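Local coordinates for ML032222a iGluR (Mnemiopsis leidyi, PDB 4YKI), which binds glycine in its ligand-binding domain and is a ctenophore ionotropic glutamate receptor subunit, probably opening its ion channel in response, at residues 18-23 with 189-194; 35-40 with 243-248; 129-134 with 159-164; 134-139 with 180-185. One frame throughout, in Å; residues are numbered along the deposited sequence. Where two conformers were deposited one is given.

Interaction 1. Residues 18-23 with 189-194; sequences QPFMFF and GPVLAH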
loop_
_atom_site.group_PDB
_atom_site.type_symbol
_atom_site.label_atom_id
_atom_site.label_comp_id
_atom_site.label_asym_id
_atom_site.label_seq_id
_atom_site.Cartn_x
_atom_site.Cartn_y
_atom_site.Cartn_z
ATOM N N GLN B 18 14.456 -10.477 -10.192
ATOM C CA GLN B 18 15.416 -9.766 -9.362
ATOM C C GLN B 18 14.883 -8.356 -9.109
ATOM O O GLN B 18 14.322 -7.744 -10.009
ATOM C CB GLN B 18 16.797 -9.762 -10.030
ATOM C CG GLN B 18 17.297 -11.193 -10.217
ATOM C CD GLN B 18 18.631 -11.326 -10.901
ATOM O OE1 GLN B 18 19.340 -10.352 -11.122
ATOM N NE2 GLN B 18 18.991 -12.563 -11.237
ATOM N N PRO B 19 15.044 -7.833 -7.883
ATOM C CA PRO B 19 15.828 -8.327 -6.751
ATOM C C PRO B 19 14.943 -9.028 -5.707
ATOM O O PRO B 19 15.398 -9.283 -4.593
ATOM C CB PRO B 19 16.381 -7.039 -6.157
ATOM C CG PRO B 19 15.260 -6.086 -6.315
ATOM C CD PRO B 19 14.612 -6.440 -7.653
ATOM N N PHE B 20 13.699 -9.318 -6.060
ATOM C CA PHE B 20 12.766 -9.995 -5.183
ATOM C C PHE B 20 13.122 -11.469 -4.990
ATOM O O PHE B 20 13.122 -11.957 -3.859
ATOM C CB PHE B 20 11.358 -9.812 -5.734
ATOM C CG PHE B 20 10.938 -8.369 -5.799
ATOM C CD1 PHE B 20 10.674 -7.665 -4.643
ATOM C CD2 PHE B 20 10.863 -7.703 -7.008
ATOM C CE1 PHE B 20 10.317 -6.329 -4.691
ATOM C CE2 PHE B 20 10.507 -6.364 -7.062
ATOM C CZ PHE B 20 10.237 -5.676 -5.907
ATOM N N MET B 21 13.452 -12.151 -6.081
ATOM C CA MET B 21 13.890 -13.552 -6.048
ATOM C C MET B 21 14.968 -13.766 -7.093
ATOM O O MET B 21 14.860 -13.281 -8.223
ATOM C CB MET B 21 12.755 -14.534 -6.313
ATOM C CG MET B 21 11.795 -14.716 -5.158
ATOM S SD MET B 21 12.624 -15.370 -3.697
ATOM C CE MET B 21 11.429 -16.587 -3.192
ATOM N N PHE B 22 15.988 -14.511 -6.667
ATOM C CA PHE B 22 17.066 -15.030 -7.494
ATOM C C PHE B 22 16.985 -16.557 -7.383
ATOM O O PHE B 22 16.862 -17.082 -6.277
ATOM C CB PHE B 22 18.432 -14.580 -6.955
ATOM C CG PHE B 22 18.666 -13.082 -6.976
ATOM C CD1 PHE B 22 18.086 -12.252 -6.027
ATOM C CD2 PHE B 22 19.544 -12.527 -7.888
ATOM C CE1 PHE B 22 18.322 -10.890 -6.042
ATOM C CE2 PHE B 22 19.793 -11.171 -7.890
ATOM C CZ PHE B 22 19.192 -10.357 -6.971
ATOM N N PHE B 23 17.061 -17.254 -8.515
ATOM C CA PHE B 23 16.996 -18.721 -8.544
ATOM C C PHE B 23 18.260 -19.272 -9.188
ATOM O O PHE B 23 18.527 -19.024 -10.358
ATOM C CB PHE B 23 15.757 -19.206 -9.321
ATOM C CG PHE B 23 15.661 -20.709 -9.435
ATOM C CD1 PHE B 23 15.411 -21.478 -8.325
ATOM C CD2 PHE B 23 15.842 -21.348 -10.656
ATOM C CE1 PHE B 23 15.339 -22.848 -8.413
ATOM C CE2 PHE B 23 15.753 -22.729 -10.747
ATOM C CZ PHE B 23 15.514 -23.478 -9.621
ATOM N N GLY B 189 7.698 -0.198 -12.255
ATOM C CA GLY B 189 8.721 0.700 -11.763
ATOM C C GLY B 189 9.866 0.055 -10.991
ATOM O O GLY B 189 11.028 0.246 -11.331
ATOM N N PRO B 190 9.578 -0.693 -9.928
ATOM C CA PRO B 190 10.687 -1.186 -9.099
ATOM C C PRO B 190 11.560 -2.212 -9.821
ATOM O O PRO B 190 12.777 -2.267 -9.637
ATOM C CB PRO B 190 9.963 -1.806 -7.896
ATOM C CG PRO B 190 8.642 -1.058 -7.843
ATOM C CD PRO B 190 8.273 -0.854 -9.269
ATOM N N VAL B 191 10.938 -3.029 -10.670
ATOM C CA VAL B 191 11.644 -4.042 -11.431
ATOM C C VAL B 191 12.583 -3.381 -12.432
ATOM O O VAL B 191 13.741 -3.780 -12.590
ATOM C CB VAL B 191 10.634 -4.976 -12.146
ATOM C CG1 VAL B 191 11.317 -5.939 -13.098
ATOM C CG2 VAL B 191 9.817 -5.751 -11.108
ATOM N N LEU B 192 12.095 -2.370 -13.125
ATOM C CA LEU B 192 12.923 -1.666 -14.090
ATOM C C LEU B 192 14.011 -0.877 -13.388
ATOM O O LEU B 192 15.154 -0.854 -13.871
ATOM C CB LEU B 192 12.066 -0.762 -14.977
ATOM C CG LEU B 192 11.068 -1.514 -15.849
ATOM C CD1 LEU B 192 10.304 -0.562 -16.758
ATOM C CD2 LEU B 192 11.741 -2.587 -16.661
ATOM N N ALA B 193 13.697 -0.248 -12.263
ATOM C CA ALA B 193 14.691 0.550 -11.535
ATOM C C ALA B 193 15.884 -0.312 -11.160
ATOM O O ALA B 193 17.052 0.076 -11.342
ATOM C CB ALA B 193 14.077 1.183 -10.294
ATOM N N HIS B 194 15.618 -1.501 -10.644
ATOM C CA HIS B 194 16.686 -2.372 -10.229
ATOM C C HIS B 194 17.493 -2.921 -11.399
ATOM O O HIS B 194 18.738 -2.878 -11.402
ATOM C CB HIS B 194 16.149 -3.544 -9.422
ATOM C CG HIS B 194 17.220 -4.509 -9.068
ATOM N ND1 HIS B 194 18.144 -4.252 -8.079
ATOM C CD2 HIS B 194 17.592 -5.669 -9.646
ATOM C CE1 HIS B 194 19.003 -5.249 -8.023
ATOM N NE2 HIS B 194 18.697 -6.123 -8.964
HETATM O O HOH W 1 20.221 -8.276 -9.865
#
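Between the two lobes of the glycine-binding clamshell, a fold shared with periplasmic binding proteins, the loop at P19 and F20 meets helix 189-195, with H194 laid against P19. The proline follows a cis peptide bond and spreads its ring under the imidazole: CB of P19 stands 3.6 Å from the H194 ring centroid and 7° off the ring normal, a CH-pi contact, while P19 CD reaches H194 CG at 3.5 Å. The H194 chi1 of 176° turns CG anti to its own N and sets the ring over the proline. With an alanine here, this face of P19 would probably be uncovered and the water between the lobes left without its histidine mate. Toward the start of the helix, F20 offers the edge of its ring, CE2 lying 4.1 Å from V191 CG2. The F20 ring also meets Y214 of the glycine pocket. One water completes the junction in the imidazole plane, 2.8 Å from H194 NE2, and donates to Q18 OE1 at 2.6 Å.

Interaction 2. Residues 35-40 with 243-248; sequences SGMVND and ILWEKW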
loop_
_atom_site.group_PDB
_atom_site.type_symbol
_atom_site.label_atom_id
_atom_site.label_comp_id
_atom_site.label_asym_id
_atom_site.label_seq_id
_atom_site.Cartn_x
_atom_site.Cartn_y
_atom_site.Cartn_z
ATOM N N SER B 35 17.180 -16.937 -3.225
ATOM C CA SER B 35 17.646 -15.828 -2.417
ATOM C C SER B 35 16.915 -14.569 -2.880
ATOM O O SER B 35 16.293 -14.548 -3.935
ATOM C CB SER B 35 19.161 -15.652 -2.524
ATOM O OG SER B 35 19.549 -15.416 -3.865
ATOM N N GLY B 36 17.010 -13.504 -2.093
ATOM C CA GLY B 36 16.452 -12.220 -2.461
ATOM C C GLY B 36 15.559 -11.637 -1.384
ATOM O O GLY B 36 15.406 -12.217 -0.308
ATOM N N MET B 37 14.996 -10.465 -1.664
ATOM C CA MET B 37 14.132 -9.781 -0.711
ATOM C C MET B 37 12.962 -10.644 -0.268
ATOM O O MET B 37 12.669 -10.741 0.932
ATOM C CB MET B 37 13.627 -8.479 -1.326
ATOM C CG MET B 37 12.593 -7.776 -0.472
ATOM S SD MET B 37 12.156 -6.186 -1.161
ATOM C CE MET B 37 11.021 -5.544 0.063
ATOM N N VAL B 38 12.262 -11.251 -1.217
ATOM C CA VAL B 38 11.114 -12.071 -0.853
ATOM C C VAL B 38 11.554 -13.315 -0.073
ATOM O O VAL B 38 10.915 -13.713 0.894
ATOM C CB VAL B 38 10.252 -12.431 -2.092
ATOM C CG1 VAL B 38 9.240 -13.514 -1.787
ATOM C CG2 VAL B 38 9.529 -11.165 -2.571
ATOM N N ASN B 39 12.652 -13.946 -0.486
ATOM C CA ASN B 39 13.159 -15.074 0.263
ATOM C C ASN B 39 13.440 -14.707 1.720
ATOM O O ASN B 39 13.125 -15.462 2.627
ATOM C CB ASN B 39 14.411 -15.659 -0.380
ATOM C CG ASN B 39 14.869 -16.909 0.333
ATOM O OD1 ASN B 39 14.169 -17.913 0.357
ATOM N ND2 ASN B 39 16.047 -16.853 0.923
ATOM N N ASP B 40 14.056 -13.551 1.939
ATOM C CA ASP B 40 14.340 -13.103 3.306
ATOM C C ASP B 40 13.044 -12.914 4.101
ATOM O O ASP B 40 12.998 -13.231 5.273
ATOM C CB ASP B 40 15.150 -11.793 3.309
ATOM C CG ASP B 40 16.608 -11.974 2.947
ATOM O OD1 ASP B 40 17.093 -13.119 2.884
ATOM O OD2 ASP B 40 17.269 -10.931 2.782
ATOM N N ILE B 243 14.465 -2.010 5.069
ATOM C CA ILE B 243 15.824 -2.526 5.220
ATOM C C ILE B 243 16.144 -3.567 4.129
ATOM O O ILE B 243 17.238 -3.570 3.561
ATOM C CB ILE B 243 16.017 -3.081 6.638
ATOM C CG1 ILE B 243 16.133 -1.896 7.612
ATOM C CG2 ILE B 243 17.244 -4.007 6.742
ATOM C CD1 ILE B 243 15.966 -2.245 9.078
ATOM N N LEU B 244 15.192 -4.436 3.817
ATOM C CA LEU B 244 15.427 -5.428 2.758
ATOM C C LEU B 244 15.530 -4.806 1.377
ATOM O O LEU B 244 16.328 -5.263 0.564
ATOM C CB LEU B 244 14.337 -6.482 2.755
ATOM C CG LEU B 244 14.299 -7.422 3.955
ATOM C CD1 LEU B 244 13.141 -8.391 3.783
ATOM C CD2 LEU B 244 15.618 -8.179 4.170
ATOM N N TRP B 245 14.724 -3.789 1.086
ATOM C CA TRP B 245 14.833 -3.136 -0.212
ATOM C C TRP B 245 16.229 -2.485 -0.346
ATOM O O TRP B 245 16.866 -2.561 -1.390
ATOM C CB TRP B 245 13.732 -2.097 -0.410
ATOM C CG TRP B 245 13.820 -1.408 -1.731
ATOM C CD1 TRP B 245 14.131 -0.115 -1.940
ATOM C CD2 TRP B 245 13.594 -1.980 -3.027
ATOM N NE1 TRP B 245 14.105 0.177 -3.270
ATOM C CE2 TRP B 245 13.794 -0.957 -3.964
ATOM C CE3 TRP B 245 13.245 -3.261 -3.492
ATOM C CZ2 TRP B 245 13.662 -1.162 -5.325
ATOM C CZ3 TRP B 245 13.121 -3.460 -4.864
ATOM C CH2 TRP B 245 13.318 -2.411 -5.757
ATOM N N GLU B 246 16.702 -1.841 0.716
ATOM C CA GLU B 246 18.047 -1.271 0.707
ATOM C C GLU B 246 19.120 -2.350 0.499
ATOM O O GLU B 246 20.081 -2.146 -0.246
ATOM C CB GLU B 246 18.295 -0.497 2.006
ATOM C CG GLU B 246 19.714 0.027 2.184
ATOM C CD GLU B 246 20.040 1.199 1.273
ATOM O OE1 GLU B 246 19.127 1.698 0.579
ATOM O OE2 GLU B 246 21.218 1.628 1.265
ATOM N N LYS B 247 18.967 -3.485 1.172
ATOM C CA LYS B 247 19.913 -4.587 1.036
ATOM C C LYS B 247 20.000 -5.105 -0.389
ATOM O O LYS B 247 21.094 -5.336 -0.903
ATOM C CB LYS B 247 19.482 -5.745 1.936
ATOM C CG LYS B 247 20.305 -7.023 1.764
ATOM C CD LYS B 247 19.848 -8.097 2.728
ATOM C CE LYS B 247 20.532 -9.426 2.437
ATOM N NZ LYS B 247 20.013 -10.506 3.339
ATOM N N TRP B 248 18.849 -5.289 -1.026
ATOM C CA TRP B 248 18.779 -6.040 -2.277
ATOM C C TRP B 248 18.731 -5.202 -3.551
ATOM O O TRP B 248 19.162 -5.669 -4.608
ATOM C CB TRP B 248 17.559 -6.971 -2.266
ATOM C CG TRP B 248 17.735 -8.116 -1.361
ATOM C CD1 TRP B 248 17.184 -8.292 -0.128
ATOM C CD2 TRP B 248 18.538 -9.269 -1.613
ATOM N NE1 TRP B 248 17.608 -9.490 0.409
ATOM C CE2 TRP B 248 18.436 -10.106 -0.490
ATOM C CE3 TRP B 248 19.344 -9.668 -2.686
ATOM C CZ2 TRP B 248 19.113 -11.326 -0.411
ATOM C CZ3 TRP B 248 20.004 -10.865 -2.610
ATOM C CH2 TRP B 248 19.899 -11.682 -1.481
HETATM O O HOH W 2 19.717 -13.128 3.835
#
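The first turn of helix 37-49 abuts the last turns of helix 240-248, the backbones coming nearest at M37 and L244, whose CA atoms are 5.7 Å apart. In this helix-helix contact within the ligand-binding domain, the W248 indole lies flat over the start of the first helix, where G36 holds the N-cap position. G36 CA sits 3.4 Å from the centroid of the six-membered ring and 9° off its normal, a CH-pi contact. M37 N lies over the same face, and K247 CE covers the opposite one. D40 OD2 accepts two bonds that arrive from opposite faces of the carboxylate. W248 NE1 donates at 2.8 Å and 161°, with OD2 in the indole plane but the donor above the carboxylate, whereas K247 NZ forms a salt bridge to OD2 at 2.8 Å on the syn side. The two donors hold OD2, a bridging water on OD1 helps set the rotation of the carboxylate, and the nearby ammonium would probably favour its ionised form. The fully extended M37, with chi1 173°, passes L244 and carries its sulfur to the neighbouring tryptophan: SD meets the indole edge in a Met-aromatic contact, 3.9 Å from W245 CE3. The water closes the polar side, donating to D40 OD1 at 2.8 Å and accepting from K247 NZ at 2.7 Å.

Interaction 3. Residues 129-134 with 159-164; sequences ELLDQD and SRLVDE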
loop_
_atom_site.group_PDB
_atom_site.type_symbol
_atom_site.label_atom_id
_atom_site.label_comp_id
_atom_site.label_asym_id
_atom_site.label_seq_id
_atom_site.Cartn_x
_atom_site.Cartn_y
_atom_site.Cartn_z
ATOM N N GLU B 129 1.693 7.557 -27.907
ATOM C CA GLU B 129 2.346 8.058 -29.116
ATOM C C GLU B 129 2.887 6.947 -30.015
ATOM O O GLU B 129 3.072 7.149 -31.218
ATOM C CB GLU B 129 3.491 8.996 -28.740
ATOM C CG GLU B 129 2.985 10.266 -28.084
ATOM C CD GLU B 129 4.078 11.165 -27.536
ATOM O OE1 GLU B 129 5.275 10.872 -27.733
ATOM O OE2 GLU B 129 3.714 12.179 -26.894
ATOM N N LEU B 130 3.149 5.779 -29.442
ATOM C CA LEU B 130 3.641 4.653 -30.213
ATOM C C LEU B 130 2.700 4.251 -31.355
ATOM O O LEU B 130 3.152 3.724 -32.374
ATOM C CB LEU B 130 3.869 3.459 -29.284
ATOM C CG LEU B 130 5.090 3.585 -28.373
ATOM C CD1 LEU B 130 4.979 2.621 -27.218
ATOM C CD2 LEU B 130 6.385 3.367 -29.132
ATOM N N LEU B 131 1.403 4.486 -31.172
ATOM C CA LEU B 131 0.391 4.031 -32.133
ATOM C C LEU B 131 0.414 4.821 -33.443
ATOM O O LEU B 131 -0.150 4.367 -34.447
ATOM C CB LEU B 131 -1.009 4.100 -31.515
ATOM C CG LEU B 131 -1.230 3.209 -30.288
ATOM C CD1 LEU B 131 -2.611 3.450 -29.675
ATOM C CD2 LEU B 131 -1.037 1.733 -30.627
ATOM N N ASP B 132 1.054 5.987 -33.436
ATOM C CA ASP B 132 1.026 6.903 -34.576
ATOM C C ASP B 132 2.407 7.054 -35.209
ATOM O O ASP B 132 2.708 8.100 -35.783
ATOM C CB ASP B 132 0.520 8.277 -34.129
ATOM C CG ASP B 132 -0.926 8.253 -33.662
ATOM O OD1 ASP B 132 -1.733 7.501 -34.250
ATOM O OD2 ASP B 132 -1.263 8.993 -32.710
ATOM N N GLN B 133 3.242 6.020 -35.113
ATOM C CA GLN B 133 4.608 6.088 -35.636
ATOM C C GLN B 133 5.121 4.682 -35.893
ATOM O O GLN B 133 4.467 3.703 -35.497
ATOM C CB GLN B 133 5.510 6.802 -34.629
ATOM C CG GLN B 133 5.565 6.141 -33.244
ATOM C CD GLN B 133 6.583 5.006 -33.148
ATOM O OE1 GLN B 133 7.780 5.212 -33.344
ATOM N NE2 GLN B 133 6.107 3.806 -32.826
ATOM N N ASP B 134 6.286 4.575 -36.541
ATOM C CA ASP B 134 6.890 3.256 -36.776
ATOM C C ASP B 134 8.405 3.233 -36.616
ATOM O O ASP B 134 9.050 2.271 -37.011
ATOM C CB ASP B 134 6.470 2.650 -38.124
ATOM C CG ASP B 134 6.858 3.498 -39.302
ATOM O OD1 ASP B 134 7.546 4.519 -39.127
ATOM O OD2 ASP B 134 6.469 3.134 -40.431
ATOM N N SER B 159 -5.342 -1.162 -24.941
ATOM C CA SER B 159 -5.464 -2.488 -25.533
ATOM C C SER B 159 -4.775 -2.556 -26.900
ATOM O O SER B 159 -4.172 -3.573 -27.235
ATOM C CB SER B 159 -6.936 -2.898 -25.677
ATOM O OG SER B 159 -7.485 -3.340 -24.460
ATOM N N ARG B 160 -4.896 -1.496 -27.693
ATOM C CA ARG B 160 -4.183 -1.442 -28.967
ATOM C C ARG B 160 -2.689 -1.608 -28.762
ATOM O O ARG B 160 -2.026 -2.303 -29.534
ATOM C CB ARG B 160 -4.416 -0.133 -29.707
ATOM C CG ARG B 160 -5.758 0.022 -30.344
ATOM C CD ARG B 160 -5.789 1.222 -31.287
ATOM N NE ARG B 160 -4.774 1.058 -32.316
ATOM C CZ ARG B 160 -4.330 1.998 -33.142
ATOM N NH1 ARG B 160 -4.835 3.231 -33.122
ATOM N NH2 ARG B 160 -3.365 1.692 -33.990
ATOM N N LEU B 161 -2.136 -0.948 -27.743
ATOM C CA LEU B 161 -0.703 -1.087 -27.478
ATOM C C LEU B 161 -0.328 -2.538 -27.269
ATOM O O LEU B 161 0.696 -2.999 -27.761
ATOM C CB LEU B 161 -0.271 -0.305 -26.235
ATOM C CG LEU B 161 -0.082 1.192 -26.403
ATOM C CD1 LEU B 161 0.320 1.786 -25.073
ATOM C CD2 LEU B 161 0.963 1.550 -27.466
ATOM N N VAL B 162 -1.119 -3.255 -26.490
ATOM C CA VAL B 162 -0.811 -4.651 -26.252
ATOM C C VAL B 162 -0.956 -5.459 -27.534
ATOM O O VAL B 162 -0.047 -6.207 -27.910
ATOM C CB VAL B 162 -1.702 -5.204 -25.142
ATOM C CG1 VAL B 162 -1.533 -6.721 -25.014
ATOM C CG2 VAL B 162 -1.371 -4.505 -23.830
ATOM N N ASP B 163 -2.077 -5.293 -28.223
ATOM C CA ASP B 163 -2.414 -6.117 -29.386
ATOM C C ASP B 163 -1.466 -5.902 -30.555
ATOM O O ASP B 163 -1.189 -6.832 -31.312
ATOM C CB ASP B 163 -3.851 -5.832 -29.840
ATOM C CG ASP B 163 -4.906 -6.283 -28.817
ATOM O OD1 ASP B 163 -4.586 -7.082 -27.911
ATOM O OD2 ASP B 163 -6.068 -5.833 -28.931
ATOM N N GLU B 164 -0.927 -4.692 -30.666
ATOM C CA GLU B 164 -0.098 -4.308 -31.802
ATOM C C GLU B 164 1.386 -4.305 -31.469
ATOM O O GLU B 164 2.215 -4.083 -32.353
ATOM C CB GLU B 164 -0.564 -2.951 -32.328
ATOM C CG GLU B 164 -1.982 -3.020 -32.903
ATOM C CD GLU B 164 -2.618 -1.678 -33.119
ATOM O OE1 GLU B 164 -1.957 -0.794 -33.695
ATOM O OE2 GLU B 164 -3.788 -1.501 -32.709
HETATM O O HOH W 3 -3.462 5.560 -34.434
#
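L131, on the 3-10 turn that precedes strand 137-141, packs against helix 157-164, and its side chain can be traced outward. CB approaches R160 NH2 at 4.2 Å; CG lies 3.9 Å from L161 CD2; beyond it the two methyls part. CD1 sits over one face of the R160 guanidinium, offset toward its rim, while CD2 meets L161 CD2 at 3.7 Å and passes close to R160 CB. With chi3 at 58°, the arginine chain bends along its own helix to the next turn, where E164 holds the guanidinium side-on: NE donates to OE2 at 2.8 Å and NH2 to OE1 at 2.9 Å, nearly in the guanidinium plane. Cut back to an alanine, L131 is likely to leave a gap beside L161 CD2 and uncover this face of the ion pair. L130 adds its CB, 3.9 Å from L161 CD2. W138 of strand 137-141 is touched by both L130 and E164, while V162 faces helix 145-152, placing helix 157-164 between the 3-10 turn and that helix.

Interaction 4. Residues 134-139 with 180-185; sequences DKYKWG and GGLFVF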
loop_
_atom_site.group_PDB
_atom_site.type_symbol
_atom_site.label_atom_id
_atom_site.label_comp_id
_atom_site.label_asym_id
_atom_site.label_seq_id
_atom_site.Cartn_x
_atom_site.Cartn_y
_atom_site.Cartn_z
ATOM N N ASP B 134 6.286 4.575 -36.541
ATOM C CA ASP B 134 6.890 3.256 -36.776
ATOM C C ASP B 134 8.405 3.233 -36.616
ATOM O O ASP B 134 9.050 2.271 -37.011
ATOM C CB ASP B 134 6.470 2.650 -38.124
ATOM C CG ASP B 134 6.858 3.498 -39.302
ATOM O OD1 ASP B 134 7.546 4.519 -39.127
ATOM O OD2 ASP B 134 6.469 3.134 -40.431
ATOM N N LYS B 135 8.962 4.257 -35.983
ATOM C CA LYS B 135 10.375 4.236 -35.627
ATOM C C LYS B 135 10.663 3.203 -34.541
ATOM O O LYS B 135 11.619 2.415 -34.639
ATOM C CB LYS B 135 10.826 5.605 -35.123
ATOM C CG LYS B 135 12.278 5.615 -34.628
ATOM C CD LYS B 135 12.764 6.999 -34.198
ATOM C CE LYS B 135 14.146 6.923 -33.586
ATOM N NZ LYS B 135 14.644 8.269 -33.278
ATOM N N TYR B 136 9.839 3.213 -33.495
ATOM C CA TYR B 136 10.002 2.338 -32.356
ATOM C C TYR B 136 9.032 1.183 -32.409
ATOM O O TYR B 136 7.865 1.367 -32.734
ATOM C CB TYR B 136 9.729 3.115 -31.039
ATOM C CG TYR B 136 10.778 4.149 -30.718
ATOM C CD1 TYR B 136 11.932 3.792 -30.062
ATOM C CD2 TYR B 136 10.626 5.473 -31.080
ATOM C CE1 TYR B 136 12.909 4.708 -29.786
ATOM C CE2 TYR B 136 11.597 6.399 -30.798
ATOM C CZ TYR B 136 12.745 6.012 -30.160
ATOM O OH TYR B 136 13.757 6.904 -29.858
ATOM N N LYS B 137 9.528 -0.003 -32.072
ATOM C CA LYS B 137 8.696 -1.137 -31.688
ATOM C C LYS B 137 8.540 -1.127 -30.169
ATOM O O LYS B 137 9.234 -0.381 -29.486
ATOM C CB LYS B 137 9.309 -2.454 -32.172
ATOM C CG LYS B 137 9.230 -2.614 -33.684
ATOM C CD LYS B 137 9.803 -3.937 -34.171
ATOM C CE LYS B 137 9.689 -4.084 -35.685
ATOM N NZ LYS B 137 8.289 -3.938 -36.168
ATOM N N TRP B 138 7.626 -1.936 -29.652
ATOM C CA TRP B 138 7.326 -1.909 -28.234
ATOM C C TRP B 138 6.693 -3.215 -27.817
ATOM O O TRP B 138 6.272 -4.016 -28.663
ATOM C CB TRP B 138 6.381 -0.746 -27.896
ATOM C CG TRP B 138 5.001 -0.901 -28.450
ATOM C CD1 TRP B 138 3.938 -1.493 -27.837
ATOM C CD2 TRP B 138 4.542 -0.481 -29.738
ATOM N NE1 TRP B 138 2.840 -1.466 -28.664
ATOM C CE2 TRP B 138 3.191 -0.854 -29.838
ATOM C CE3 TRP B 138 5.139 0.170 -30.814
ATOM C CZ2 TRP B 138 2.423 -0.567 -30.969
ATOM C CZ3 TRP B 138 4.378 0.431 -31.942
ATOM C CH2 TRP B 138 3.037 0.058 -32.010
ATOM N N GLY B 139 6.626 -3.449 -26.512
ATOM C CA GLY B 139 5.952 -4.633 -26.029
ATOM C C GLY B 139 5.782 -4.674 -24.535
ATOM O O GLY B 139 6.357 -3.888 -23.784
ATOM N N GLY B 180 18.420 -4.306 -27.479
ATOM C CA GLY B 180 18.612 -4.318 -28.912
ATOM C C GLY B 180 18.314 -3.005 -29.605
ATOM O O GLY B 180 18.705 -2.829 -30.772
ATOM N N GLY B 181 17.629 -2.093 -28.921
ATOM C CA GLY B 181 17.428 -0.736 -29.412
ATOM C C GLY B 181 16.133 -0.480 -30.149
ATOM O O GLY B 181 15.446 -1.402 -30.573
ATOM N N LEU B 182 15.816 0.802 -30.296
ATOM C CA LEU B 182 14.599 1.255 -30.947
ATOM C C LEU B 182 13.353 0.520 -30.441
ATOM O O LEU B 182 12.506 0.056 -31.211
ATOM C CB LEU B 182 14.756 1.176 -32.477
ATOM C CG LEU B 182 15.813 2.134 -33.046
ATOM C CD1 LEU B 182 16.077 1.800 -34.513
ATOM C CD2 LEU B 182 15.387 3.569 -32.891
ATOM N N PHE B 183 13.251 0.469 -29.120
ATOM C CA PHE B 183 12.250 -0.343 -28.468
ATOM C C PHE B 183 11.781 0.356 -27.195
ATOM O O PHE B 183 12.603 0.990 -26.479
ATOM C CB PHE B 183 12.820 -1.731 -28.154
ATOM C CG PHE B 183 11.763 -2.745 -27.772
ATOM C CD1 PHE B 183 10.981 -3.329 -28.745
ATOM C CD2 PHE B 183 11.524 -3.066 -26.437
ATOM C CE1 PHE B 183 9.999 -4.234 -28.414
ATOM C CE2 PHE B 183 10.526 -3.984 -26.098
ATOM C CZ PHE B 183 9.783 -4.569 -27.077
ATOM N N VAL B 184 10.474 0.279 -26.939
ATOM C CA VAL B 184 9.886 0.717 -25.683
ATOM C C VAL B 184 9.342 -0.522 -24.941
ATOM O O VAL B 184 8.493 -1.271 -25.463
ATOM C CB VAL B 184 8.729 1.716 -25.900
ATOM C CG1 VAL B 184 8.073 2.090 -24.563
ATOM C CG2 VAL B 184 9.205 2.972 -26.603
ATOM N N PHE B 185 9.819 -0.727 -23.725
ATOM C CA PHE B 185 9.350 -1.796 -22.858
ATOM C C PHE B 185 8.508 -1.163 -21.764
ATOM O O PHE B 185 8.944 -0.229 -21.099
ATOM C CB PHE B 185 10.554 -2.556 -22.287
ATOM C CG PHE B 185 10.206 -3.652 -21.297
ATOM C CD1 PHE B 185 9.075 -4.437 -21.440
ATOM C CD2 PHE B 185 11.042 -3.897 -20.229
ATOM C CE1 PHE B 185 8.800 -5.439 -20.500
ATOM C CE2 PHE B 185 10.755 -4.891 -19.313
ATOM C CZ PHE B 185 9.627 -5.640 -19.458
#
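F183 lays its ring over the backbone of W138, whose CA is 3.9 Å from the ring centroid and 27° off the normal, a CH-pi contact across two parallel strands of the mixed sheet. Its first torsion, with CG anti to the backbone N, swings the ring toward the partner strand, and CZ comes 3.4 Å from G139 N. A CB on G139 would fall about as near to CZ, so the missing side chain makes room for the phenyl. The strand directions differ by 16°, and the pairing K137 with F183, W138 with V184 is confirmed by three bonds: K137 N to L182 O, V184 N to K137 O at 2.9 Å, and G139 N to V184 O at 3.1 Å, the G139 N lying nearly in line with the V184 C=O (C=O...N 171°). On the face away from F183, W138 CB packs on V184 CB, while the indole has its polar partner in L161. Y136 presents its ring edge to F183 N and sends OH to T122 O; K135 NZ is held by the carbonyls of E120 and T122. Its extended chain crosses L182 at about a right angle, bringing K135 CE within 3.6 Å of L182 CD2.

How the interactions relate
The contacts pair up: interactions 1 and 2 around the interlobe junction and first lobe, interactions 3 and 4 at the other lobe's far end. The first two, centres 10 Å apart, share backbone links: F22 N lies 2.7 Å from S35 O and F20 O 2.9 Å from V38 N, probable hydrogen bonds. Centres of the others are 11 Å apart, linked by a probable hydrogen bond, W138 NE1 to L161 O at 2.8 Å, and L130 packing on V184. The pairs are connected because strand 183-188 runs into helix 189-195, where L192 CD2 meets F185 CE2 at 3.6 Å. Glycine lies nearest interaction 1, about 5 Å from the V191 side chain, against 10 Å for F185 and 11 Å for W245.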